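Local coordinates for tail spike protein (Acinetobacter phage vB_AbaP_AS12, PDB 6EU4) that serves the phage as its trimeric tailspike, probably recognising and cleaving the surface polysaccharide of its Acinetobacter baumannii host, at residues A[231-236]-A[246-251]; A[301-306]-A[329-334]; A[336-341]-A[371-376]; A[349-354]-A[385-390]; A[450-455]-A[464-469]. All blocks are in the same frame, centred on the assembly; numbering follows the deposited sequence.

Interaction 1 of 5, residues A[231-236]-A[246-251]; sequences EGIKSV and VQASAS
Ile-233 and Val-246 meet inside the coil of a parallel beta-helix, one methyl of each reaching for the other from two different faces of the solenoid. Their side chains cross at a slant, and the meeting is between ends: Ile-233 CD1 lies 3.3 Å from Val-246 CG1, closer than carbon atoms usually pack. The torsions bring the two ends together. Val-246 holds CG1 opposite its backbone N (chi1 175°), aimed at the isoleucine, while the Ile-233 branch is stretched out to CD1 (chi2 170°). Beyond this pair the contact is made of small groups. Ala-248 points its methyl at the corner and reaches Gly-232 CA at 4.2 Å, and Ala-250 CB sits 3.6 Å from Gly-232 N. Gly-232 carries no side chain, so its CA can come within 4.9 Å of Ala-248 CA, with the alanine methyl between. Polar groups keep to other directions. Gln-247 and Ser-249 turn away from the 231-236 segment. Glu-231 also points away and pairs through OE1 with Lys-234 NZ, as well as through OE2 with Arg-253. No hydrogen bond joins the two segments; Gly-232 and Ile-233 instead bond through their backbones to the neighbouring coils, at Leu-211, Arg-253, Ser-254 and Ile-256. The chemistry is therefore that of a buried apolar interior, where methyl groups and a bare glycine determine how closely a corner approaches the facing strand.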
# COMPACT_ATOMS: atom_id res chain seq x y z
N GLU A 231 -8.91 12.39 -26.15
CA GLU A 231 -8.01 11.58 -25.33
C GLU A 231 -7.25 12.54 -24.44
O GLU A 231 -6.77 13.58 -24.93
CB GLU A 231 -7.07 10.75 -26.22
CG GLU A 231 -7.80 9.67 -26.97
CD GLU A 231 -7.01 9.06 -28.14
OE1 GLU A 231 -5.92 9.55 -28.49
OE2 GLU A 231 -7.53 8.09 -28.73
N GLY A 232 -7.14 12.23 -23.15
CA GLY A 232 -6.58 13.19 -22.22
C GLY A 232 -5.07 13.26 -22.24
O GLY A 232 -4.48 14.25 -22.70
N ILE A 233 -4.44 12.22 -21.69
CA ILE A 233 -2.99 12.08 -21.60
C ILE A 233 -2.62 10.76 -22.29
O ILE A 233 -3.21 9.72 -21.99
CB ILE A 233 -2.51 12.12 -20.14
CG1 ILE A 233 -2.82 13.50 -19.53
CG2 ILE A 233 -1.00 11.82 -20.06
CD1 ILE A 233 -2.62 13.57 -18.06
N LYS A 234 -1.67 10.83 -23.22
CA LYS A 234 -1.38 9.70 -24.10
C LYS A 234 0.13 9.52 -24.25
O LYS A 234 0.82 10.45 -24.69
CB LYS A 234 -2.02 9.94 -25.45
CG LYS A 234 -1.94 8.79 -26.39
CD LYS A 234 -2.77 9.07 -27.63
CE LYS A 234 -2.98 7.82 -28.45
NZ LYS A 234 -3.86 8.11 -29.65
N SER A 235 0.62 8.33 -23.93
CA SER A 235 2.05 8.05 -23.91
C SER A 235 2.30 6.63 -24.42
O SER A 235 1.40 5.78 -24.41
CB SER A 235 2.59 8.23 -22.48
OG SER A 235 3.99 8.00 -22.38
N VAL A 236 3.53 6.40 -24.86
CA VAL A 236 3.98 5.10 -25.38
C VAL A 236 4.97 4.43 -24.42
O VAL A 236 4.87 3.22 -24.15
CB VAL A 236 4.62 5.26 -26.77
CG1 VAL A 236 5.22 3.95 -27.24
CG2 VAL A 236 3.62 5.77 -27.80
N VAL A 246 -3.34 15.15 -11.17
CA VAL A 246 -3.55 15.28 -12.60
C VAL A 246 -4.93 14.74 -12.92
O VAL A 246 -5.29 13.62 -12.52
CB VAL A 246 -2.45 14.55 -13.39
CG1 VAL A 246 -2.75 14.58 -14.88
CG2 VAL A 246 -1.11 15.19 -13.11
N GLN A 247 -5.71 15.54 -13.63
CA GLN A 247 -7.06 15.17 -14.01
C GLN A 247 -7.10 15.10 -15.53
O GLN A 247 -6.67 16.05 -16.20
CB GLN A 247 -8.09 16.19 -13.51
CG GLN A 247 -9.49 15.93 -14.05
CD GLN A 247 -10.54 16.90 -13.51
OE1 GLN A 247 -10.27 17.75 -12.67
NE2 GLN A 247 -11.75 16.78 -14.04
N ALA A 248 -7.61 14.00 -16.05
CA ALA A 248 -7.80 13.84 -17.49
C ALA A 248 -9.28 13.62 -17.76
O ALA A 248 -9.82 12.53 -17.50
CB ALA A 248 -6.94 12.70 -18.03
N SER A 249 -9.93 14.66 -18.26
CA SER A 249 -11.33 14.61 -18.65
C SER A 249 -11.38 14.49 -20.17
O SER A 249 -10.89 15.37 -20.88
CB SER A 249 -12.07 15.84 -18.15
OG SER A 249 -11.96 15.96 -16.74
N ALA A 250 -11.93 13.39 -20.66
CA ALA A 250 -11.88 13.07 -22.08
C ALA A 250 -13.17 12.38 -22.49
O ALA A 250 -13.80 11.71 -21.69
CB ALA A 250 -10.71 12.14 -22.40
N SER A 251 -13.54 12.53 -23.77
CA SER A 251 -14.74 11.86 -24.24
C SER A 251 -14.52 10.38 -24.57
O SER A 251 -15.47 9.61 -24.51
CB SER A 251 -15.32 12.57 -25.47
OG SER A 251 -14.44 12.45 -26.58

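Interaction 2 of 5, residues A[301-306]-A[329-334]; sequences ADFVGA and NEHLHA
Asp-302 with Glu-330 and Val-304 with Leu-332 form parallel bridges between successive coils of the beta-helix, on both flanks of a shared corner at Phe-303 and His-331. Three backbone bonds are sound: Glu-330 N to Ala-301 O, Phe-303 N to Glu-330 O, and His-333 N to Val-304 O at 3.0 Å. At the corner the pairing slackens, and Val-304 N reaches His-331 O only weakly, at 3.3 Å. One water accepts from Asn-329 ND2 and lies in donating range of the Ala-301 carbonyl and, weakly, the His-331 carbonyl, though it has more acceptors nearby than protons. Outside the pair, Asp-302 OD1 takes the indole N-H of Trp-277, and His-333 ND1 bonds with Tyr-359 OH. Within the contact, Ala-306 C lies over one face of the His-333 ring. The rings of Phe-303 and His-331 point the same way with planes 7° apart, yet they are slid so far that they barely overlap. Two carboxylates run side by side, Asp-302 OD2 and Glu-330 OE1 being 4.4 Å apart, a proximity that is probably costly. A single water donates to both and probably eases it, at 2.8 Å to Asp-302 OD2 and 3.0 Å to Glu-330 OE1.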
# COMPACT_ATOMS: atom_id res chain seq x y z
N ALA A 301 -12.30 8.12 -10.35
CA ALA A 301 -12.78 8.05 -11.72
C ALA A 301 -14.28 8.25 -11.71
O ALA A 301 -15.00 7.49 -11.06
CB ALA A 301 -12.41 6.71 -12.35
N ASP A 302 -14.75 9.31 -12.36
CA ASP A 302 -16.16 9.67 -12.30
C ASP A 302 -16.73 9.72 -13.71
O ASP A 302 -16.08 10.21 -14.65
CB ASP A 302 -16.39 11.05 -11.64
CG ASP A 302 -16.20 11.06 -10.12
OD1 ASP A 302 -15.23 10.44 -9.64
OD2 ASP A 302 -17.01 11.73 -9.42
N PHE A 303 -17.96 9.23 -13.85
CA PHE A 303 -18.74 9.41 -15.07
C PHE A 303 -18.08 8.74 -16.27
O PHE A 303 -18.04 9.30 -17.37
CB PHE A 303 -19.00 10.89 -15.36
CG PHE A 303 -19.52 11.65 -14.18
CD1 PHE A 303 -20.72 11.31 -13.59
CD2 PHE A 303 -18.79 12.70 -13.65
CE1 PHE A 303 -21.20 12.00 -12.49
CE2 PHE A 303 -19.26 13.39 -12.53
CZ PHE A 303 -20.46 13.03 -11.96
N VAL A 304 -17.60 7.52 -16.08
CA VAL A 304 -17.03 6.73 -17.16
C VAL A 304 -18.14 5.87 -17.76
O VAL A 304 -18.85 5.15 -17.04
CB VAL A 304 -15.87 5.86 -16.63
CG1 VAL A 304 -15.43 4.85 -17.67
CG2 VAL A 304 -14.71 6.78 -16.25
N GLY A 305 -18.32 5.98 -19.08
CA GLY A 305 -19.48 5.42 -19.73
C GLY A 305 -20.71 6.26 -19.46
O GLY A 305 -20.70 7.19 -18.64
N ALA A 306 -21.79 5.94 -20.15
CA ALA A 306 -23.06 6.62 -19.95
C ALA A 306 -24.17 5.60 -20.03
O ALA A 306 -24.03 4.55 -20.67
CB ALA A 306 -23.27 7.72 -21.01
N ASN A 329 -14.20 4.97 -7.54
CA ASN A 329 -14.93 5.39 -8.71
C ASN A 329 -16.36 5.72 -8.29
O ASN A 329 -16.88 5.17 -7.32
CB ASN A 329 -14.94 4.31 -9.82
CG ASN A 329 -16.05 3.33 -9.65
OD1 ASN A 329 -15.93 2.35 -8.90
ND2 ASN A 329 -17.17 3.59 -10.32
N GLU A 330 -16.97 6.62 -9.06
CA GLU A 330 -18.37 6.98 -8.88
C GLU A 330 -19.02 7.12 -10.25
O GLU A 330 -18.57 7.93 -11.07
CB GLU A 330 -18.52 8.30 -8.10
CG GLU A 330 -17.91 8.28 -6.69
CD GLU A 330 -18.18 9.53 -5.87
OE1 GLU A 330 -19.26 10.16 -6.03
OE2 GLU A 330 -17.32 9.86 -5.02
N HIS A 331 -20.09 6.35 -10.48
CA HIS A 331 -20.93 6.38 -11.68
C HIS A 331 -20.20 5.74 -12.85
O HIS A 331 -19.46 6.41 -13.58
CB HIS A 331 -21.38 7.81 -12.02
CG HIS A 331 -22.06 8.50 -10.88
ND1 HIS A 331 -23.34 8.19 -10.48
CD2 HIS A 331 -21.62 9.47 -10.04
CE1 HIS A 331 -23.66 8.92 -9.42
NE2 HIS A 331 -22.63 9.71 -9.14
N LEU A 332 -20.44 4.45 -13.04
CA LEU A 332 -19.76 3.65 -14.05
C LEU A 332 -20.79 2.86 -14.82
O LEU A 332 -21.57 2.09 -14.23
CB LEU A 332 -18.74 2.70 -13.42
CG LEU A 332 -18.01 1.78 -14.41
CD1 LEU A 332 -17.15 2.60 -15.33
CD2 LEU A 332 -17.14 0.76 -13.68
N HIS A 333 -20.81 3.07 -16.14
CA HIS A 333 -21.54 2.23 -17.09
C HIS A 333 -20.49 1.60 -18.00
O HIS A 333 -19.98 2.24 -18.93
CB HIS A 333 -22.56 3.04 -17.89
CG HIS A 333 -23.66 3.61 -17.06
ND1 HIS A 333 -24.90 3.01 -16.94
CD2 HIS A 333 -23.71 4.73 -16.30
CE1 HIS A 333 -25.66 3.74 -16.15
NE2 HIS A 333 -24.96 4.78 -15.74
N ALA A 334 -20.17 0.33 -17.75
CA ALA A 334 -19.12 -0.34 -18.50
C ALA A 334 -19.37 -1.84 -18.54
O ALA A 334 -20.02 -2.40 -17.66
CB ALA A 334 -17.75 -0.08 -17.88
O HOH W 1 -16.83 5.66 -12.57
O HOH W 2 -19.66 11.71 -8.57
O HOH W 3 -21.08 7.10 -15.90

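Interaction 3 of 5, residues A[336-341]-A[371-376]; sequences NFLYAE and SMFCVV
Met-372 O is gripped by two consecutive backbone N-H groups: Leu-338 N at 2.9 Å in a straight bond, and Phe-337 N in a weak, bent one. Phe-337 is thus an extra residue at the corner, after which the strands run in even parallel register. There Cys-374 N bonds to Leu-338 O, Ala-340 N to Cys-374 O and Val-376 N to Ala-340 O. Ahead of the corner Asn-336 adds a side-chain link, its ND2 giving a 2.8 Å bond to Ser-371 O within the carbonyl plane.

On the inner side, Phe-337 and Phe-373 lie alongside each other with planes 57° apart; CD2 of Phe-337 comes 3.6 Å from CE1 of Phe-373, whose CD1 meets Leu-338 CB. The opposite face carries Tyr-339, its CD1 3.8 Å from Cys-374 SG in an oblique sulfur-aromatic contact. Val-376 CG2 reaches the phenol end from across, 3.7 Å from Tyr-339 OH. That hydroxyl donates to Glu-341 OE1 at 2.7 Å, arriving above the carboxylate plane. Because Phe-337 also meets Phe-315 and Phe-350 edge-to-face, the corner belongs to a cluster of aromatic rings inside the solenoid. Such in-register pairing of successive coils around an apolar interior is the signature of the parallel beta-helix.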
# COMPACT_ATOMS: atom_id res chain seq x y z
N ASN A 336 -16.87 -4.10 -18.36
CA ASN A 336 -16.00 -4.60 -17.30
C ASN A 336 -15.63 -3.46 -16.37
O ASN A 336 -15.48 -2.32 -16.80
CB ASN A 336 -14.67 -5.18 -17.82
CG ASN A 336 -14.81 -6.25 -18.91
OD1 ASN A 336 -14.04 -6.23 -19.87
ND2 ASN A 336 -15.72 -7.21 -18.75
N PHE A 337 -15.44 -3.80 -15.10
CA PHE A 337 -14.77 -2.89 -14.18
C PHE A 337 -13.28 -2.92 -14.44
O PHE A 337 -12.67 -1.88 -14.71
CB PHE A 337 -15.11 -3.27 -12.73
CG PHE A 337 -14.40 -2.47 -11.67
CD1 PHE A 337 -14.98 -1.32 -11.15
CD2 PHE A 337 -13.21 -2.93 -11.13
CE1 PHE A 337 -14.35 -0.61 -10.15
CE2 PHE A 337 -12.56 -2.23 -10.15
CZ PHE A 337 -13.13 -1.07 -9.63
N LEU A 338 -12.69 -4.11 -14.42
CA LEU A 338 -11.29 -4.33 -14.72
C LEU A 338 -11.21 -5.41 -15.78
O LEU A 338 -11.74 -6.51 -15.60
CB LEU A 338 -10.51 -4.76 -13.49
CG LEU A 338 -9.08 -5.27 -13.76
CD1 LEU A 338 -8.21 -4.18 -14.36
CD2 LEU A 338 -8.48 -5.80 -12.45
N TYR A 339 -10.57 -5.08 -16.89
CA TYR A 339 -10.07 -6.06 -17.84
C TYR A 339 -8.58 -6.23 -17.59
O TYR A 339 -7.82 -5.27 -17.76
CB TYR A 339 -10.34 -5.63 -19.28
CG TYR A 339 -9.77 -6.59 -20.28
CD1 TYR A 339 -10.50 -7.70 -20.68
CD2 TYR A 339 -8.49 -6.42 -20.81
CE1 TYR A 339 -9.98 -8.62 -21.60
CE2 TYR A 339 -7.97 -7.32 -21.73
CZ TYR A 339 -8.71 -8.42 -22.10
OH TYR A 339 -8.20 -9.34 -23.00
N ALA A 340 -8.16 -7.43 -17.21
CA ALA A 340 -6.76 -7.72 -16.90
C ALA A 340 -6.31 -8.88 -17.78
O ALA A 340 -6.89 -9.97 -17.72
CB ALA A 340 -6.56 -8.08 -15.43
N GLU A 341 -5.26 -8.64 -18.57
CA GLU A 341 -4.71 -9.62 -19.49
C GLU A 341 -3.20 -9.64 -19.25
O GLU A 341 -2.53 -8.62 -19.44
CB GLU A 341 -5.04 -9.26 -20.94
CG GLU A 341 -4.42 -10.20 -21.96
CD GLU A 341 -4.72 -9.83 -23.40
OE1 GLU A 341 -5.60 -8.98 -23.65
OE2 GLU A 341 -4.03 -10.40 -24.27
N SER A 371 -18.46 -9.60 -17.27
CA SER A 371 -17.92 -9.79 -15.94
C SER A 371 -17.33 -8.49 -15.41
O SER A 371 -16.73 -7.71 -16.15
CB SER A 371 -16.85 -10.89 -15.93
OG SER A 371 -15.77 -10.62 -16.81
N MSE A 372 -17.47 -8.27 -14.11
CA MSE A 372 -16.86 -7.08 -13.54
C MSE A 372 -15.34 -7.18 -13.55
O MSE A 372 -14.66 -6.21 -13.90
CB MSE A 372 -17.37 -6.81 -12.13
CG MSE A 372 -18.80 -6.30 -12.09
SE MSE A 372 -19.02 -4.52 -12.94
CE MSE A 372 -19.47 -5.09 -14.76
N PHE A 373 -14.81 -8.36 -13.19
CA PHE A 373 -13.38 -8.64 -13.26
C PHE A 373 -13.18 -9.70 -14.32
O PHE A 373 -13.57 -10.86 -14.12
CB PHE A 373 -12.84 -9.09 -11.89
CG PHE A 373 -12.98 -8.04 -10.85
CD1 PHE A 373 -12.00 -7.05 -10.71
CD2 PHE A 373 -14.10 -7.98 -10.04
CE1 PHE A 373 -12.14 -6.04 -9.78
CE2 PHE A 373 -14.23 -6.96 -9.10
CZ PHE A 373 -13.26 -5.99 -8.98
N CYS A 374 -12.66 -9.30 -15.47
CA CYS A 374 -12.35 -10.21 -16.57
C CYS A 374 -10.85 -10.48 -16.48
O CYS A 374 -10.04 -9.62 -16.82
CB CYS A 374 -12.76 -9.59 -17.90
SG CYS A 374 -12.49 -10.67 -19.31
N VAL A 375 -10.49 -11.66 -15.99
CA VAL A 375 -9.14 -11.96 -15.50
C VAL A 375 -8.58 -13.07 -16.37
O VAL A 375 -8.89 -14.25 -16.16
CB VAL A 375 -9.16 -12.37 -14.02
CG1 VAL A 375 -7.76 -12.53 -13.47
CG2 VAL A 375 -9.91 -11.34 -13.18
N VAL A 376 -7.76 -12.70 -17.37
CA VAL A 376 -7.39 -13.62 -18.43
C VAL A 376 -5.87 -13.64 -18.67
O VAL A 376 -5.14 -12.72 -18.31
CB VAL A 376 -8.14 -13.28 -19.74
CG1 VAL A 376 -9.63 -13.17 -19.48
CG2 VAL A 376 -7.59 -11.96 -20.39

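Interaction 4 of 5, residues A[349-354]-A[385-390]; sequences NFNGQA and GGSFGF
Strands 351-354 and 387-390 run parallel, their axes 4.7 Å apart at closest and inclined by 17°, as adjoining coils of the beta-helix. Ser-387 N bonds to Phe-350 O, Gly-352 N to Ser-387 O at 2.9 Å and almost straight, and Gly-389 N to Gly-352 O at 2.7 Å but bent. Gly-389 then centres an inverse gamma turn, where the pairing gives out.

Inside the coil, Phe-350 and Phe-388 hold their ring planes nearly parallel, 2° apart, yet slid until they hardly overlap, with centroids 5.5 Å apart. The real contact is between Phe-388 CZ and Phe-350 CB, at 3.6 Å. Phe-388 sets CG beside its own backbone N (chi1 -65°), which carries the ring to Phe-350; the two side chains cross at about a right angle.

The other face is polar and looks toward the second subunit of the trimer. Asn-349 bonds with Asn-321 and Thr-323 of that subunit, and Gly-386 N with its Glu-344. Asn-351 offers ND2 to the same Asn-321, while its OD1 receives Gln-353 NE2 at 3.0 Å, which also bonds Gln-292 of that subunit. A water beside this group donates to Gly-352 O at 2.8 Å and reaches Asn-351 OD1 only weakly.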
# COMPACT_ATOMS: atom_id res chain seq x y z
N ASN A 349 -8.57 -1.83 -0.56
CA ASN A 349 -9.47 -0.86 0.07
C ASN A 349 -10.08 0.10 -0.95
O ASN A 349 -10.19 1.30 -0.72
CB ASN A 349 -8.71 -0.10 1.16
CG ASN A 349 -9.61 0.50 2.21
OD1 ASN A 349 -10.82 0.40 2.15
ND2 ASN A 349 -8.98 1.12 3.22
N PHE A 350 -10.53 -0.45 -2.07
CA PHE A 350 -11.29 0.31 -3.06
C PHE A 350 -12.62 0.76 -2.48
O PHE A 350 -13.16 0.17 -1.54
CB PHE A 350 -11.52 -0.52 -4.33
CG PHE A 350 -11.74 0.31 -5.57
CD1 PHE A 350 -10.66 0.79 -6.28
CD2 PHE A 350 -13.03 0.61 -6.01
CE1 PHE A 350 -10.83 1.57 -7.41
CE2 PHE A 350 -13.21 1.38 -7.15
CZ PHE A 350 -12.12 1.87 -7.85
N ASN A 351 -13.16 1.84 -3.05
CA ASN A 351 -14.51 2.27 -2.69
C ASN A 351 -15.16 2.68 -4.01
O ASN A 351 -14.91 3.78 -4.53
CB ASN A 351 -14.47 3.38 -1.64
CG ASN A 351 -15.84 3.79 -1.14
OD1 ASN A 351 -16.85 3.60 -1.81
ND2 ASN A 351 -15.87 4.42 0.04
N GLY A 352 -15.93 1.76 -4.58
CA GLY A 352 -16.56 1.96 -5.88
C GLY A 352 -18.07 2.08 -5.73
O GLY A 352 -18.70 1.26 -5.06
N GLN A 353 -18.63 3.11 -6.35
CA GLN A 353 -20.03 3.48 -6.13
C GLN A 353 -20.75 3.63 -7.46
O GLN A 353 -20.17 4.11 -8.44
CB GLN A 353 -20.12 4.78 -5.34
CG GLN A 353 -19.32 4.69 -4.04
CD GLN A 353 -19.40 5.94 -3.20
OE1 GLN A 353 -20.14 6.87 -3.52
NE2 GLN A 353 -18.64 5.98 -2.09
N ALA A 354 -22.02 3.23 -7.47
CA ALA A 354 -22.92 3.49 -8.58
C ALA A 354 -22.36 2.85 -9.86
O ALA A 354 -22.08 3.51 -10.86
CB ALA A 354 -23.17 4.99 -8.74
N GLY A 385 -9.78 -6.35 0.82
CA GLY A 385 -10.87 -5.54 1.31
C GLY A 385 -11.56 -4.80 0.19
O GLY A 385 -11.71 -5.30 -0.93
N GLY A 386 -11.99 -3.58 0.49
CA GLY A 386 -12.73 -2.78 -0.45
C GLY A 386 -14.23 -3.00 -0.38
O GLY A 386 -14.74 -3.96 0.22
N SER A 387 -14.92 -2.06 -1.00
CA SER A 387 -16.37 -2.09 -1.13
C SER A 387 -16.70 -1.76 -2.58
O SER A 387 -16.23 -0.75 -3.12
CB SER A 387 -17.04 -1.09 -0.18
OG SER A 387 -16.71 0.23 -0.51
N PHE A 388 -17.48 -2.63 -3.21
CA PHE A 388 -17.76 -2.53 -4.65
C PHE A 388 -19.26 -2.44 -4.89
O PHE A 388 -19.99 -3.43 -4.71
CB PHE A 388 -17.16 -3.70 -5.39
CG PHE A 388 -15.66 -3.72 -5.34
CD1 PHE A 388 -14.99 -4.35 -4.30
CD2 PHE A 388 -14.92 -3.06 -6.31
CE1 PHE A 388 -13.61 -4.37 -4.26
CE2 PHE A 388 -13.55 -3.04 -6.26
CZ PHE A 388 -12.89 -3.69 -5.23
N GLY A 389 -19.70 -1.27 -5.32
CA GLY A 389 -21.10 -0.95 -5.48
C GLY A 389 -21.69 -1.45 -6.79
O GLY A 389 -22.34 -0.68 -7.50
N PHE A 390 -21.49 -2.74 -7.10
CA PHE A 390 -22.12 -3.34 -8.26
C PHE A 390 -23.62 -3.43 -7.98
O PHE A 390 -24.03 -4.07 -7.01
CB PHE A 390 -21.54 -4.73 -8.52
CG PHE A 390 -20.03 -4.74 -8.71
CD1 PHE A 390 -19.41 -3.81 -9.53
CD2 PHE A 390 -19.26 -5.69 -8.08
CE1 PHE A 390 -18.03 -3.82 -9.69
CE2 PHE A 390 -17.90 -5.72 -8.23
CZ PHE A 390 -17.27 -4.78 -9.02
O HOH W 4 -10.36 -3.48 -2.71
O HOH W 5 -19.10 1.09 -2.29

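Interaction 5 of 5, residues A[450-455]-A[464-469]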
# COMPACT_ATOMS: atom_id res chain seq x y z
N SER A 450 -7.19 -20.49 -11.32
CA SER A 450 -7.20 -20.64 -9.88
C SER A 450 -8.01 -19.53 -9.24
O SER A 450 -8.02 -18.39 -9.71
CB SER A 450 -5.78 -20.61 -9.30
OG SER A 450 -5.02 -21.75 -9.77
N VAL A 451 -8.67 -19.87 -8.13
CA VAL A 451 -9.45 -18.91 -7.35
C VAL A 451 -9.21 -19.14 -5.87
O VAL A 451 -8.99 -20.27 -5.42
CB VAL A 451 -10.96 -18.98 -7.65
CG1 VAL A 451 -11.25 -18.61 -9.11
CG2 VAL A 451 -11.51 -20.37 -7.35
N ASP A 452 -9.26 -18.05 -5.11
CA ASP A 452 -9.23 -18.08 -3.64
C ASP A 452 -10.16 -16.94 -3.24
O ASP A 452 -9.73 -15.80 -3.14
CB ASP A 452 -7.83 -17.93 -3.07
CG ASP A 452 -7.80 -17.99 -1.56
OD1 ASP A 452 -8.88 -18.00 -0.94
OD2 ASP A 452 -6.69 -18.01 -0.99
N ALA A 453 -11.44 -17.26 -3.08
CA ALA A 453 -12.46 -16.22 -3.02
C ALA A 453 -13.52 -16.57 -1.99
O ALA A 453 -14.11 -17.66 -2.02
CB ALA A 453 -13.13 -16.02 -4.38
N TYR A 454 -13.78 -15.61 -1.11
CA TYR A 454 -14.94 -15.70 -0.24
C TYR A 454 -16.21 -15.40 -1.01
O TYR A 454 -16.32 -14.39 -1.72
CB TYR A 454 -14.80 -14.75 0.95
CG TYR A 454 -14.01 -15.37 2.06
CD1 TYR A 454 -12.62 -15.35 2.04
CD2 TYR A 454 -14.65 -15.99 3.12
CE1 TYR A 454 -11.89 -15.94 3.05
CE2 TYR A 454 -13.93 -16.56 4.15
CZ TYR A 454 -12.56 -16.54 4.12
OH TYR A 454 -11.87 -17.14 5.14
N VAL A 455 -17.19 -16.30 -0.86
CA VAL A 455 -18.52 -16.10 -1.41
C VAL A 455 -19.53 -16.50 -0.33
O VAL A 455 -19.56 -17.65 0.10
CB VAL A 455 -18.73 -16.94 -2.69
CG1 VAL A 455 -20.15 -16.76 -3.20
CG2 VAL A 455 -17.71 -16.55 -3.76
N ALA A 464 -4.52 -24.93 -9.81
CA ALA A 464 -3.15 -25.41 -9.62
C ALA A 464 -2.36 -24.61 -8.59
O ALA A 464 -1.40 -25.13 -8.01
CB ALA A 464 -2.39 -25.40 -10.95
N LYS A 465 -2.73 -23.35 -8.35
CA LYS A 465 -2.02 -22.57 -7.34
C LYS A 465 -2.44 -22.95 -5.93
O LYS A 465 -1.80 -22.50 -4.96
CB LYS A 465 -2.26 -21.09 -7.59
CG LYS A 465 -1.62 -20.62 -8.91
CD LYS A 465 -1.57 -19.14 -9.03
CE LYS A 465 -0.95 -18.75 -10.38
NZ LYS A 465 0.46 -19.24 -10.52
N PHE A 466 -3.48 -23.77 -5.78
CA PHE A 466 -4.02 -24.16 -4.48
C PHE A 466 -4.16 -25.68 -4.47
O PHE A 466 -5.27 -26.23 -4.42
CB PHE A 466 -5.33 -23.46 -4.21
CG PHE A 466 -5.22 -21.97 -4.25
CD1 PHE A 466 -4.69 -21.28 -3.18
CD2 PHE A 466 -5.62 -21.25 -5.35
CE1 PHE A 466 -4.57 -19.93 -3.20
CE2 PHE A 466 -5.49 -19.89 -5.38
CZ PHE A 466 -4.96 -19.23 -4.31
N SER A 467 -3.03 -26.36 -4.52
CA SER A 467 -3.01 -27.82 -4.59
C SER A 467 -3.07 -28.47 -3.22
O SER A 467 -3.64 -29.56 -3.09
CB SER A 467 -1.74 -28.29 -5.30
OG SER A 467 -1.63 -29.70 -5.25
N GLY A 468 -2.49 -27.84 -2.21
CA GLY A 468 -2.46 -28.48 -0.91
C GLY A 468 -2.10 -27.49 0.18
O GLY A 468 -1.68 -26.36 -0.09
N LEU A 469 -2.30 -27.95 1.41
CA LEU A 469 -2.00 -27.21 2.63
C LEU A 469 -1.34 -28.18 3.60
O LEU A 469 -1.94 -29.20 3.95
CB LEU A 469 -3.27 -26.63 3.26
CG LEU A 469 -3.11 -25.99 4.64
CD1 LEU A 469 -2.02 -24.93 4.66
CD2 LEU A 469 -4.45 -25.37 5.04
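Ser-450 and Asp-452, on strand 450-455 at the end of the beta-helix, receive the chain as it returns from the antiparallel strand 458-462 and leaves the solenoid. One hydrogen bond joins the segments: Lys-465 N donates its N-H to Ser-450 OG at 3.1 Å, nearly straight. Ser-450 keeps OG beside its backbone N (chi1 -65°), which turns the hydroxyl to the incoming turn, and the Lys-465 CB lies against it at 3.6 Å.

Van der Waals contact is the work of the Phe-466 ring, which is approached by three consecutive residues. Ser-450 CB stands at the ring edge, near its plane, 4.0 Å from CE2. Val-451 O comes within 3.5 Å of CD2 at an oblique angle, and Asp-452 CB presses toward CZ. Val-414 lies against the same phenylalanine from the preceding coil.

Beyond Phe-466 the contacts are between subunits. Phe-466 O bonds to Ser-473 OG of the second subunit, and Gly-468 and Leu-469 pair in parallel with strands of both other subunits, so this turn leads into the interwound part of the trimer. The Asp-452 carboxylate has its polar partners outside the segments: OD1 in a salt bridge to Arg-459, OD2 bonded to Gln-461 NE2. It stands upright against the Phe-466 ring, the planes 84° apart, with Asp-452 OD2 3.6 Å from CE1 and CB 3.4 Å from CZ.

In the fold
From the N terminus the five contacts descend one solenoid. Interaction 1 closes a short loop of nine residues and joins a corner to a facing strand. Interaction 2 opens after it and binds two successive coils across a loop of 22 residues. Interactions 3 and 4 then cross, their segments alternating along the chain, so that two faces of the same coils are tied together; Phe-373 and Met-372 against Phe-390 join them inside. Interaction 2 abuts both, its strand 321-334 lying next to strand 351-355 of interaction 4, about 13 Å between centres. Interaction 5 comes last and stands apart, closing an eight-residue loop where the beta-helix gives way to strands shared by the trimer.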